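Local coordinates for protein 2-oxoglutarate carboxylase small subunit (Hydrogenobacter thermophilus, PDB 7KCT) that belongs to the biotin carboxylase family, with an ATP-grasp domain, and binds adenosine-5'-diphosphate, bicarbonate and magnesium ions, at residues Asn432-Asp436 against Lys437-Asp441. Numbering follows the deposited sequence.
Sequences NIMKD and KDFRD
Asp436 and Phe439 meet where one helix ends and the next begins. The Asp436 carboxylate reaches forward to the new helix, its OD2 accepting from Phe439 N at 3.0 Å; the donor approaches from above the carboxylate plane, 43° out of it. Asp436 O accepts from Arg440 N at 3.0 Å as the first turn of the helix closes. Asp436 OD2 also shares a hydrogen bond with Tyr448 OH, so two groups hold this oxygen.

Phe439 turns back toward the preceding helix. With CG anti to the backbone N (chi1 -180°), its ring turns one face to the CG2 methyl of Ile433, which lies 4.1 Å from the Phe439 ring centroid, displaced toward the rim, a CH-pi contact. Met434 runs alongside, pointing the same way; its SD comes obliquely to the ring, 3.7 Å from Phe439 CE2, in a Met-aromatic contact, and its CE touches CE2 and CZ. Trp404 and Phe444 also meet the ring.

At the exposed surface, Lys437 NZ makes a salt bridge to the syn lone pair of Asp441 OD2, one turn on. The whole is a helix-to-helix junction in the biotin carboxylase C-terminal domain, where an aspartate N-cap starts helix 437-441.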
loop_
_atom_site.group_PDB
_atom_site.type_symbol
_atom_site.label_atom_id
_atom_site.label_comp_id
_atom_site.label_asym_id
_atom_site.label_seq_id
_atom_site.Cartn_x
_atom_site.Cartn_y
_atom_site.Cartn_z
ATOM N N ASN A 432 6.525 0.583 20.552
ATOM C CA ASN A 432 6.685 1.442 21.731
ATOM C C ASN A 432 7.131 2.848 21.344
ATOM O O ASN A 432 6.777 3.820 22.012
ATOM C CB ASN A 432 7.682 0.817 22.714
ATOM C CG ASN A 432 7.078 -0.312 23.545
ATOM O OD1 ASN A 432 5.876 -0.425 23.660
ATOM N ND2 ASN A 432 7.917 -1.136 24.121
ATOM N N ILE A 433 7.976 2.976 20.317
ATOM C CA ILE A 433 8.340 4.301 19.821
ATOM C C ILE A 433 7.100 5.058 19.365
ATOM O O ILE A 433 6.889 6.227 19.725
ATOM C CB ILE A 433 9.393 4.170 18.702
ATOM C CG1 ILE A 433 10.655 3.479 19.240
ATOM C CG2 ILE A 433 9.697 5.522 18.126
ATOM C CD1 ILE A 433 11.756 3.212 18.202
ATOM N N MET A 434 6.231 4.389 18.603
ATOM C CA MET A 434 5.029 5.051 18.127
ATOM C C MET A 434 4.114 5.462 19.282
ATOM O O MET A 434 3.376 6.439 19.166
ATOM C CB MET A 434 4.258 4.137 17.169
ATOM C CG MET A 434 5.005 3.753 15.881
ATOM S SD MET A 434 5.576 5.225 14.973
ATOM C CE MET A 434 7.311 4.902 14.730
ATOM N N LYS A 435 4.163 4.750 20.408
ATOM C CA LYS A 435 3.370 5.124 21.580
ATOM C C LYS A 435 4.058 6.151 22.486
ATOM O O LYS A 435 3.463 6.617 23.466
ATOM C CB LYS A 435 3.065 3.866 22.402
ATOM C CG LYS A 435 2.125 2.877 21.769
ATOM C CD LYS A 435 2.162 1.599 22.633
ATOM C CE LYS A 435 1.070 0.646 22.247
ATOM N NZ LYS A 435 1.201 -0.641 22.984
ATOM N N ASP A 436 5.323 6.445 22.242
ATOM C CA ASP A 436 6.071 7.288 23.158
ATOM C C ASP A 436 5.678 8.759 23.002
ATOM O O ASP A 436 5.615 9.272 21.888
ATOM C CB ASP A 436 7.555 7.109 22.912
ATOM C CG ASP A 436 8.400 8.126 23.680
ATOM O OD1 ASP A 436 8.347 8.101 24.916
ATOM O OD2 ASP A 436 9.127 8.926 23.040
ATOM N N LYS A 437 5.457 9.454 24.130
ATOM C CA LYS A 437 5.006 10.843 24.055
ATOM C C LYS A 437 6.025 11.724 23.345
ATOM O O LYS A 437 5.649 12.606 22.584
ATOM C CB LYS A 437 4.754 11.448 25.431
ATOM C CG LYS A 437 4.042 12.813 25.494
ATOM C CD LYS A 437 4.105 13.346 26.946
ATOM C CE LYS A 437 2.977 14.443 27.117
ATOM N NZ LYS A 437 2.761 15.320 25.980
ATOM N N ASP A 438 7.321 11.576 23.646
ATOM C CA ASP A 438 8.308 12.414 22.977
ATOM C C ASP A 438 8.249 12.212 21.463
ATOM O O ASP A 438 8.161 13.177 20.698
ATOM C CB ASP A 438 9.686 12.093 23.527
ATOM C CG ASP A 438 9.962 12.777 24.876
ATOM O OD1 ASP A 438 9.142 13.607 25.335
ATOM O OD2 ASP A 438 11.007 12.473 25.487
ATOM N N PHE A 439 8.264 10.962 20.994
ATOM C CA PHE A 439 8.217 10.780 19.546
ATOM C C PHE A 439 6.973 11.419 18.954
ATOM O O PHE A 439 7.053 12.169 17.971
ATOM C CB PHE A 439 8.297 9.300 19.177
ATOM C CG PHE A 439 8.254 9.063 17.703
ATOM C CD1 PHE A 439 9.394 9.161 16.941
ATOM C CD2 PHE A 439 7.072 8.761 17.073
ATOM C CE1 PHE A 439 9.344 8.965 15.541
ATOM C CE2 PHE A 439 7.018 8.530 15.681
ATOM C CZ PHE A 439 8.141 8.653 14.921
ATOM N N ARG A 440 5.822 11.194 19.575
ATOM C CA ARG A 440 4.576 11.770 19.083
ATOM C C ARG A 440 4.627 13.293 19.030
ATOM O O ARG A 440 3.919 13.899 18.217
ATOM C CB ARG A 440 3.399 11.321 19.949
ATOM C CG ARG A 440 2.903 9.894 19.750
ATOM C CD ARG A 440 1.589 9.693 20.537
ATOM N NE ARG A 440 0.519 10.643 20.176
ATOM C CZ ARG A 440 -0.384 10.409 19.226
ATOM N NH1 ARG A 440 -0.330 9.274 18.547
ATOM N NH2 ARG A 440 -1.330 11.297 18.947
ATOM N N ASP A 441 5.436 13.935 19.887
ATOM C CA ASP A 441 5.501 15.391 19.888
ATOM C C ASP A 441 6.606 15.937 18.988
ATOM O O ASP A 441 6.775 17.157 18.923
ATOM C CB ASP A 441 5.690 15.912 21.317
ATOM C CG ASP A 441 4.437 15.723 22.180
ATOM O OD1 ASP A 441 3.311 15.737 21.624
ATOM O OD2 ASP A 441 4.577 15.560 23.416
#